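Local coordinates for prolyl-ACP dehydrogenase (Oscillatoria sp., PDB 4IRN), which oxidises prolyl groups carried on an acyl carrier protein, using bound FAD, in the biosynthesis of the cyanotoxin anatoxin-a, at residues A[286-291]-A[358-363]; A[362-367]-A[394-399]. All blocks are in the same frame, centred on the assembly; numbering follows the deposited sequence.

Both interactions belong to the C-terminal helical part of an acyl-CoA dehydrogenase fold, on the same side of the chain's centre, with their own centres about 7 Å apart. Both use helix 350-375, where their segments share Glu362 and Ala363. Along the chain, helix 285-304 comes first and meets 358-363 in interaction 1; further along the shared helix, 362-367 meets 394-399, which lies at the C-terminal part of helix 386-395 and beyond, in interaction 2. Trp364 bridges the two, its indole lying against Ala287, Thr290 and Met291. The shared helix thus links a buried helix pair to the loop that carries the FAD contact at Phe398.

Interaction 1 (A[286-291]-A[358-363])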
ATOM      1  N   ALA A 286       6.667  21.597  11.961  1.00 14.90           N
ATOM      2  CA  ALA A 286       7.444  22.227  10.898  1.00 14.02           C
ATOM      3  C   ALA A 286       7.575  21.338   9.665  1.00 17.74           C
ATOM      4  O   ALA A 286       7.677  21.863   8.558  1.00 16.83           O
ATOM      5  CB  ALA A 286       8.802  22.614  11.413  1.00 14.37           C
ATOM      6  N   ALA A 287       7.548  19.995   9.855  1.00 14.79           N
ATOM      7  CA  ALA A 287       7.612  18.986   8.789  1.00 14.06           C
ATOM      8  C   ALA A 287       6.423  19.139   7.833  1.00 17.01           C
ATOM      9  O   ALA A 287       6.586  18.927   6.630  1.00 16.24           O
ATOM     10  CB  ALA A 287       7.631  17.588   9.382  1.00 14.87           C
ATOM     11  N   VAL A 288       5.252  19.571   8.368  1.00 12.96           N
ATOM     12  CA  VAL A 288       4.022  19.851   7.617  1.00 12.40           C
ATOM     13  C   VAL A 288       4.300  21.024   6.653  1.00 16.83           C
ATOM     14  O   VAL A 288       3.843  20.994   5.505  1.00 16.93           O
ATOM     15  CB  VAL A 288       2.799  20.109   8.555  1.00 15.23           C
ATOM     16  CG1 VAL A 288       1.509  20.293   7.758  1.00 14.71           C
ATOM     17  CG2 VAL A 288       2.631  18.971   9.566  1.00 14.75           C
ATOM     18  N   GLY A 289       5.085  22.004   7.123  1.00 12.60           N
ATOM     19  CA  GLY A 289       5.507  23.170   6.347  1.00 12.04           C
ATOM     20  C   GLY A 289       6.436  22.794   5.213  1.00 17.02           C
ATOM     21  O   GLY A 289       6.285  23.298   4.095  1.00 17.49           O
ATOM     22  N   THR A 290       7.381  21.866   5.495  1.00 13.13           N
ATOM     23  CA  THR A 290       8.342  21.304   4.538  1.00 12.66           C
ATOM     24  C   THR A 290       7.575  20.558   3.434  1.00 16.64           C
ATOM     25  O   THR A 290       7.913  20.690   2.256  1.00 16.23           O
ATOM     26  CB  THR A 290       9.329  20.382   5.275  1.00 19.19           C
ATOM     27  OG1 THR A 290       9.938  21.103   6.350  1.00 18.93           O
ATOM     28  CG2 THR A 290      10.394  19.789   4.360  1.00 15.30           C
ATOM     29  N   MET A 291       6.525  19.804   3.826  1.00 12.70           N
ATOM     30  CA  MET A 291       5.658  19.054   2.928  1.00 12.55           C
ATOM     31  C   MET A 291       4.929  20.000   1.974  1.00 18.01           C
ATOM     32  O   MET A 291       4.781  19.669   0.792  1.00 18.80           O
ATOM     33  CB  MET A 291       4.650  18.218   3.727  1.00 14.86           C
ATOM     34  CG  MET A 291       5.267  17.016   4.448  1.00 17.89           C
ATOM     35  SD  MET A 291       4.125  16.175   5.575  1.00 21.33           S
ATOM     36  CE  MET A 291       3.073  15.376   4.411  1.00 18.21           C
ATOM     37  N   LEU A 358       2.847   9.264  14.209  1.00 12.90           N
ATOM     38  CA  LEU A 358       2.806   8.084  13.347  1.00 11.62           C
ATOM     39  C   LEU A 358       2.414   8.467  11.914  1.00 15.92           C
ATOM     40  O   LEU A 358       3.097   8.060  10.970  1.00 15.28           O
ATOM     41  CB  LEU A 358       1.877   6.988  13.930  1.00 11.07           C
ATOM     42  CG  LEU A 358       1.485   5.784  13.044  1.00 15.15           C
ATOM     43  CD1 LEU A 358       2.650   4.843  12.816  1.00 15.36           C
ATOM     44  CD2 LEU A 358       0.368   5.004  13.674  1.00 16.80           C
ATOM     45  N   TYR A 359       1.344   9.277  11.755  1.00 12.54           N
ATOM     46  CA  TYR A 359       0.887   9.710  10.442  1.00 11.37           C
ATOM     47  C   TYR A 359       1.881  10.636   9.727  1.00 15.35           C
ATOM     48  O   TYR A 359       2.267  10.328   8.606  1.00 16.27           O
ATOM     49  CB  TYR A 359      -0.522  10.341  10.477  1.00 11.86           C
ATOM     50  CG  TYR A 359      -1.046  10.600   9.084  1.00 12.61           C
ATOM     51  CD1 TYR A 359      -1.686   9.595   8.365  1.00 14.65           C
ATOM     52  CD2 TYR A 359      -0.781  11.801   8.432  1.00 12.85           C
ATOM     53  CE1 TYR A 359      -2.068   9.783   7.041  1.00 15.77           C
ATOM     54  CE2 TYR A 359      -1.137  11.994   7.099  1.00 13.74           C
ATOM     55  CZ  TYR A 359      -1.795  10.986   6.411  1.00 21.13           C
ATOM     56  OH  TYR A 359      -2.217  11.177   5.117  1.00 21.92           O
ATOM     57  N   ILE A 360       2.236  11.768  10.336  1.00 11.32           N
ATOM     58  CA  ILE A 360       3.119  12.787   9.768  1.00 11.16           C
ATOM     59  C   ILE A 360       4.505  12.275   9.372  1.00 17.20           C
ATOM     60  O   ILE A 360       4.983  12.646   8.308  1.00 17.62           O
ATOM     61  CB  ILE A 360       3.134  14.105  10.606  1.00 13.72           C
ATOM     62  CG1 ILE A 360       1.689  14.632  10.798  1.00 13.76           C
ATOM     63  CG2 ILE A 360       4.053  15.165   9.956  1.00 13.91           C
ATOM     64  CD1 ILE A 360       1.492  15.736  11.789  1.00 15.48           C
ATOM     65  N   SER A 361       5.135  11.417  10.215  1.00 14.59           N
ATOM     66  CA  SER A 361       6.466  10.890   9.949  1.00 14.61           C
ATOM     67  C   SER A 361       6.490  10.054   8.695  1.00 20.15           C
ATOM     68  O   SER A 361       7.421  10.187   7.890  1.00 21.64           O
ATOM     69  CB  SER A 361       6.968  10.077  11.136  1.00 18.64           C
ATOM     70  OG  SER A 361       6.117   8.980  11.406  1.00 31.20           O
ATOM     71  N   GLU A 362       5.460   9.217   8.508  1.00 15.44           N
ATOM     72  CA  GLU A 362       5.332   8.351   7.338  1.00 15.24           C
ATOM     73  C   GLU A 362       4.893   9.117   6.101  1.00 18.10           C
ATOM     74  O   GLU A 362       5.343   8.805   5.002  1.00 18.28           O
ATOM     75  CB  GLU A 362       4.387   7.188   7.607  1.00 16.84           C
ATOM     76  CG  GLU A 362       4.974   6.135   8.528  1.00 33.53           C
ATOM     77  CD  GLU A 362       4.005   5.071   9.016  1.00 69.31           C
ATOM     78  OE1 GLU A 362       2.811   5.070   8.626  1.00 73.50           O
ATOM     79  OE2 GLU A 362       4.474   4.192   9.770  1.00 66.16           O
ATOM     80  N   ALA A 363       4.001  10.102   6.283  1.00 13.53           N
ATOM     81  CA  ALA A 363       3.507  10.978   5.234  1.00 13.24           C
ATOM     82  C   ALA A 363       4.672  11.793   4.646  1.00 18.46           C
ATOM     83  O   ALA A 363       4.780  11.922   3.420  1.00 19.02           O
ATOM     84  CB  ALA A 363       2.453  11.911   5.807  1.00 13.87           C
TER
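Helices 285-304 and 350-375 run in roughly the same direction where 286-291 meets 358-363, their short axes inclined by 34° and separated by 10.3 Å at closest approach. Across this interface the CA atoms of Val288 and Ile360 face each other at 7.4 Å, and one turn later Met291 stands opposite Ala363. No hydrogen bond joins the segments; the contact is wholly apolar. Ile360 and Met291 contribute most of the buried surface. A chi1 of -54° sets Ile360 CG1 anti to the carbonyl carbon and CG2 anti to the backbone N; Ile360 CG2 then meets Val288 CG2 at 4.1 Å, while Ile360 CD1 touches that same Val288 methyl, the two side chains crossing at about a right angle. Ala287 CB lies at 4.4 Å from Ile360 CG2. Met291 serves the next turn: a bend at chi3 (73°) brings its CE methyl to 3.8 Å from Ala363 CB, with SD passing near Ile360 CG2. Ala332 and Arg328 of helix 316-344 also border the pair, packing on Ile360 and Ala363 respectively. All five touching residues are buried, and the contact forms part of the interior of the C-terminal helical bundle of the acyl-CoA dehydrogenase fold.

Interaction 2 (A[362-367]-A[394-399]); sequences EAWVQS and IASKFY. With FAD (flavin-adenine dinucleotide), chain I.
Val365 meets the segment 394-399 through its CG2 methyl, which lies 3.8 Å from the backbone N of Ile394 and 4.0 Å from CD of Lys397. CG2 is put there by a first torsion that sets it anti to the carbonyl carbon and leaves CG1 anti to the backbone N (chi1 165°). Lys397 continues past this methyl, and its CE comes to 4.0 Å from CG of Glu362, the two side chains crossing at about a right angle. Their charged ends stay apart, with Glu362 OE2 5.0 Å from Lys397 NZ; the ammonium instead forms a salt bridge with Glu373 of the third subunit. Elsewhere in the contact, Trp364 brings CE3 to 3.9 Å from OG of Ser396, whose hydroxyl is hydrogen-bonded to Ala393 O, while Tyr399 OH lies near the plane of the indole, at its edge.

This segment follows on from helix 386-395 in the C-terminal helical domain of the acyl-CoA dehydrogenase fold and leads directly to the cofactor. Ala395 O accepts from both Phe398 N and Tyr399 N, and Ser396 CA sits 3.6 Å above one face of the Tyr399 ring, offset toward its rim. Beyond them, Phe398 O takes a hydrogen bond from the ribityl hydroxyl O3' of FAD at 3.0 Å. Phe398 CB also touches the flavin methyl C8M, and Tyr399 CB packs against C7 and C8. Phe122 stacks on the Tyr399 ring, and Gly376 of the third subunit packs on Phe398.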
ATOM      1  N   GLU A 362       5.460   9.217   8.508  1.00 15.44           N
ATOM      2  CA  GLU A 362       5.332   8.351   7.338  1.00 15.24           C
ATOM      3  C   GLU A 362       4.893   9.117   6.101  1.00 18.10           C
ATOM      4  O   GLU A 362       5.343   8.805   5.002  1.00 18.28           O
ATOM      5  CB  GLU A 362       4.387   7.188   7.607  1.00 16.84           C
ATOM      6  CG  GLU A 362       4.974   6.135   8.528  1.00 33.53           C
ATOM      7  CD  GLU A 362       4.005   5.071   9.016  1.00 69.31           C
ATOM      8  OE1 GLU A 362       2.811   5.070   8.626  1.00 73.50           O
ATOM      9  OE2 GLU A 362       4.474   4.192   9.770  1.00 66.16           O
ATOM     10  N   ALA A 363       4.001  10.102   6.283  1.00 13.53           N
ATOM     11  CA  ALA A 363       3.507  10.978   5.234  1.00 13.24           C
ATOM     12  C   ALA A 363       4.672  11.793   4.646  1.00 18.46           C
ATOM     13  O   ALA A 363       4.780  11.922   3.420  1.00 19.02           O
ATOM     14  CB  ALA A 363       2.453  11.911   5.807  1.00 13.87           C
ATOM     15  N   TRP A 364       5.561  12.295   5.528  1.00 14.36           N
ATOM     16  CA  TRP A 364       6.737  13.070   5.164  1.00 14.10           C
ATOM     17  C   TRP A 364       7.720  12.273   4.301  1.00 16.22           C
ATOM     18  O   TRP A 364       8.156  12.783   3.273  1.00 13.91           O
ATOM     19  CB  TRP A 364       7.434  13.630   6.419  1.00 13.29           C
ATOM     20  CG  TRP A 364       8.455  14.706   6.150  1.00 14.75           C
ATOM     21  CD1 TRP A 364       8.597  15.450   5.009  1.00 17.83           C
ATOM     22  CD2 TRP A 364       9.454  15.174   7.060  1.00 14.65           C
ATOM     23  NE1 TRP A 364       9.645  16.329   5.143  1.00 17.44           N
ATOM     24  CE2 TRP A 364      10.186  16.187   6.393  1.00 18.76           C
ATOM     25  CE3 TRP A 364       9.823  14.818   8.370  1.00 15.98           C
ATOM     26  CZ2 TRP A 364      11.253  16.860   6.998  1.00 18.00           C
ATOM     27  CZ3 TRP A 364      10.877  15.490   8.973  1.00 17.61           C
ATOM     28  CH2 TRP A 364      11.571  16.506   8.295  1.00 18.34           C
ATOM     29  N   VAL A 365       8.045  11.035   4.710  1.00 13.56           N
ATOM     30  CA  VAL A 365       8.976  10.142   4.003  1.00 13.82           C
ATOM     31  C   VAL A 365       8.453   9.830   2.606  1.00 18.33           C
ATOM     32  O   VAL A 365       9.183   9.958   1.630  1.00 18.48           O
ATOM     33  CB  VAL A 365       9.269   8.858   4.839  1.00 17.82           C
ATOM     34  CG1 VAL A 365       9.929   7.770   4.003  1.00 17.35           C
ATOM     35  CG2 VAL A 365      10.120   9.178   6.061  1.00 17.75           C
ATOM     36  N   GLN A 366       7.170   9.465   2.526  1.00 14.74           N
ATOM     37  CA  GLN A 366       6.467   9.121   1.304  1.00 14.56           C
ATOM     38  C   GLN A 366       6.412  10.272   0.318  1.00 19.36           C
ATOM     39  O   GLN A 366       6.706  10.057  -0.858  1.00 19.87           O
ATOM     40  CB  GLN A 366       5.075   8.556   1.630  1.00 16.24           C
ATOM     41  CG  GLN A 366       4.379   7.838   0.472  1.00 38.55           C
ATOM     42  CD  GLN A 366       5.184   6.764  -0.205  1.00 51.17           C
ATOM     43  OE1 GLN A 366       5.643   5.806   0.427  1.00 44.99           O
ATOM     44  NE2 GLN A 366       5.327   6.895  -1.523  1.00 38.64           N
ATOM     45  N   SER A 367       6.066  11.489   0.787  1.00 15.95           N
ATOM     46  CA  SER A 367       5.993  12.694  -0.048  1.00 15.53           C
ATOM     47  C   SER A 367       7.368  13.102  -0.582  1.00 20.91           C
ATOM     48  O   SER A 367       7.467  13.544  -1.730  1.00 21.19           O
ATOM     49  CB  SER A 367       5.338  13.843   0.705  1.00 18.54           C
ATOM     50  OG  SER A 367       3.983  13.553   1.002  1.00 28.23           O
ATOM     51  N   ILE A 394      13.483  10.497   7.285  1.00 14.64           N
ATOM     52  CA  ILE A 394      13.583   9.163   7.891  1.00 14.93           C
ATOM     53  C   ILE A 394      13.739   9.219   9.410  1.00 19.64           C
ATOM     54  O   ILE A 394      13.086   8.446  10.110  1.00 20.73           O
ATOM     55  CB  ILE A 394      14.660   8.283   7.199  1.00 18.26           C
ATOM     56  CG1 ILE A 394      14.263   8.021   5.730  1.00 18.58           C
ATOM     57  CG2 ILE A 394      14.882   6.954   7.946  1.00 19.40           C
ATOM     58  CD1 ILE A 394      15.365   7.631   4.850  1.00 25.91           C
ATOM     59  N   ALA A 395      14.564  10.158   9.915  1.00 14.92           N
ATOM     60  CA  ALA A 395      14.825  10.363  11.343  1.00 13.95           C
ATOM     61  C   ALA A 395      13.544  10.376  12.185  1.00 15.52           C
ATOM     62  O   ALA A 395      13.518   9.769  13.256  1.00 13.54           O
ATOM     63  CB  ALA A 395      15.595  11.654  11.552  1.00 14.59           C
ATOM     64  N   SER A 396      12.469  11.021  11.657  1.00 12.05           N
ATOM     65  CA  SER A 396      11.151  11.162  12.287  1.00 11.95           C
ATOM     66  C   SER A 396      10.480   9.833  12.614  1.00 15.06           C
ATOM     67  O   SER A 396       9.605   9.802  13.473  1.00 14.85           O
ATOM     68  CB  SER A 396      10.237  12.037  11.435  1.00 16.35           C
ATOM     69  OG  SER A 396       9.856  11.389  10.231  1.00 28.32           O
ATOM     70  N   LYS A 397      10.903   8.745  11.945  1.00 11.84           N
ATOM     71  CA  LYS A 397      10.400   7.380  12.138  1.00 11.77           C
ATOM     72  C   LYS A 397      11.087   6.709  13.336  1.00 17.71           C
ATOM     73  O   LYS A 397      10.675   5.614  13.734  1.00 17.02           O
ATOM     74  CB  LYS A 397      10.593   6.542  10.861  1.00 12.66           C
ATOM     75  CG  LYS A 397       9.706   6.991   9.712  1.00 15.15           C
ATOM     76  CD  LYS A 397       9.800   6.094   8.513  1.00 26.23           C
ATOM     77  CE  LYS A 397       8.770   5.001   8.532  1.00 44.43           C
ATOM     78  NZ  LYS A 397       8.751   4.310   7.223  1.00 58.01           N
ATOM     79  N   PHE A 398      12.123   7.375  13.917  1.00 14.95           N
ATOM     80  CA  PHE A 398      12.894   6.860  15.055  1.00 14.85           C
ATOM     81  C   PHE A 398      12.852   7.744  16.299  1.00 19.52           C
ATOM     82  O   PHE A 398      12.650   7.212  17.397  1.00 18.80           O
ATOM     83  CB  PHE A 398      14.325   6.496  14.638  1.00 16.33           C
ATOM     84  CG  PHE A 398      14.351   5.580  13.440  1.00 18.09           C
ATOM     85  CD1 PHE A 398      13.904   4.266  13.539  1.00 20.90           C
ATOM     86  CD2 PHE A 398      14.753   6.048  12.195  1.00 20.94           C
ATOM     87  CE1 PHE A 398      13.894   3.428  12.428  1.00 21.89           C
ATOM     88  CE2 PHE A 398      14.747   5.208  11.081  1.00 23.96           C
ATOM     89  CZ  PHE A 398      14.312   3.906  11.206  1.00 22.26           C
ATOM     90  N   TYR A 399      13.014   9.086  16.146  1.00 16.13           N
ATOM     91  CA  TYR A 399      12.901   9.968  17.309  1.00 15.45           C
ATOM     92  C   TYR A 399      11.435  10.143  17.686  1.00 20.42           C
ATOM     93  O   TYR A 399      10.561   9.960  16.827  1.00 21.43           O
ATOM     94  CB  TYR A 399      13.667  11.292  17.156  1.00 15.92           C
ATOM     95  CG  TYR A 399      13.180  12.232  16.079  1.00 16.51           C
ATOM     96  CD1 TYR A 399      12.042  13.012  16.269  1.00 18.09           C
ATOM     97  CD2 TYR A 399      13.942  12.466  14.939  1.00 16.81           C
ATOM     98  CE1 TYR A 399      11.618  13.919  15.303  1.00 17.91           C
ATOM     99  CE2 TYR A 399      13.537  13.386  13.975  1.00 17.22           C
ATOM    100  CZ  TYR A 399      12.369  14.101  14.154  1.00 20.29           C
ATOM    101  OH  TYR A 399      11.977  15.001  13.195  1.00 16.15           O
TER
HETATM  102  PA  FAD I 400      14.578  -0.484  19.690  1.00 24.14           P
HETATM  103  O1A FAD I 400      13.784   0.199  20.732  1.00 23.50           O
HETATM  104  O2A FAD I 400      15.857  -1.241  20.010  1.00 25.58           O
HETATM  105  O5B FAD I 400      13.688  -1.571  18.972  1.00 24.59           O
HETATM  106  C5B FAD I 400      14.200  -2.285  17.835  1.00 26.25           C
HETATM  107  C4B FAD I 400      13.083  -2.446  16.840  1.00 27.38           C
HETATM  108  O4B FAD I 400      12.098  -3.347  17.372  1.00 26.52           O
HETATM  109  C3B FAD I 400      12.373  -1.151  16.442  1.00 29.43           C
HETATM  110  O3B FAD I 400      12.522  -0.944  15.045  1.00 30.47           O
HETATM  111  C2B FAD I 400      10.905  -1.331  16.864  1.00 27.73           C
HETATM  112  O2B FAD I 400      10.053  -1.137  15.745  1.00 28.94           O
HETATM  113  C1B FAD I 400      10.796  -2.794  17.295  1.00 25.74           C
HETATM  114  N9A FAD I 400      10.122  -2.993  18.578  1.00 21.36           N
HETATM  115  C8A FAD I 400      10.661  -2.820  19.826  1.00 19.70           C
HETATM  116  N7A FAD I 400       9.811  -3.013  20.806  1.00 20.98           N
HETATM  117  C5A FAD I 400       8.630  -3.336  20.164  1.00 21.60           C
HETATM  118  C6A FAD I 400       7.333  -3.646  20.643  1.00 22.81           C
HETATM  119  N6A FAD I 400       7.008  -3.689  21.937  1.00 23.64           N
HETATM  120  N1A FAD I 400       6.370  -3.904  19.730  1.00 22.91           N
HETATM  121  C2A FAD I 400       6.690  -3.868  18.434  1.00 22.30           C
HETATM  122  N3A FAD I 400       7.873  -3.605  17.871  1.00 22.60           N
HETATM  123  C4A FAD I 400       8.806  -3.336  18.786  1.00 22.64           C
HETATM  124  N1  FAD I 400      16.381   9.625  22.877  1.00 21.10           N
HETATM  125  C2  FAD I 400      16.503  10.443  23.977  1.00 20.49           C
HETATM  126  O2  FAD I 400      16.260  10.019  25.107  1.00 22.20           O
HETATM  127  N3  FAD I 400      16.929  11.761  23.829  1.00 20.03           N
HETATM  128  C4  FAD I 400      17.261  12.364  22.640  1.00 21.78           C
HETATM  129  O4  FAD I 400      17.628  13.538  22.630  1.00 22.91           O
HETATM  130  C4X FAD I 400      17.142  11.496  21.467  1.00 22.15           C
HETATM  131  N5  FAD I 400      17.474  11.988  20.295  1.00 21.20           N
HETATM  132  C5X FAD I 400      17.419  11.132  19.194  1.00 20.63           C
HETATM  133  C6  FAD I 400      17.768  11.643  17.940  1.00 18.31           C
HETATM  134  C7  FAD I 400      17.717  10.852  16.798  1.00 16.93           C
HETATM  135  C7M FAD I 400      18.011  11.465  15.453  1.00 15.27           C
HETATM  136  C8  FAD I 400      17.326   9.500  16.911  1.00 18.04           C
HETATM  137  C8M FAD I 400      17.246   8.599  15.706  1.00 17.39           C
HETATM  138  C9  FAD I 400      16.997   8.984  18.157  1.00 19.55           C
HETATM  139  C9A FAD I 400      17.025   9.771  19.305  1.00 22.04           C
HETATM  140  N10 FAD I 400      16.674   9.277  20.594  1.00 23.91           N
HETATM  141  C10 FAD I 400      16.703  10.112  21.682  1.00 22.91           C
HETATM  142  C1' FAD I 400      16.365   7.839  20.752  1.00 26.51           C
HETATM  143  C2' FAD I 400      15.086   7.496  20.001  1.00 29.45           C
HETATM  144  O2' FAD I 400      13.928   7.912  20.721  1.00 30.07           O
HETATM  145  C3' FAD I 400      15.046   6.006  19.664  1.00 29.38           C
HETATM  146  O3' FAD I 400      15.126   5.842  18.250  1.00 29.25           O
HETATM  147  C4' FAD I 400      13.814   5.268  20.193  1.00 28.98           C
HETATM  148  O4' FAD I 400      13.754   5.381  21.617  1.00 28.06           O
HETATM  149  C5' FAD I 400      13.737   3.825  19.728  1.00 28.52           C
HETATM  150  O5' FAD I 400      14.799   3.050  20.308  1.00 28.90           O
HETATM  151  P   FAD I 400      15.716   2.122  19.370  1.00 26.31           P
HETATM  152  O1P FAD I 400      16.020   2.777  18.075  1.00 26.16           O
HETATM  153  O2P FAD I 400      16.793   1.854  20.394  1.00 27.05           O
HETATM  154  O3P FAD I 400      15.074   0.771  18.801  1.00 27.17           O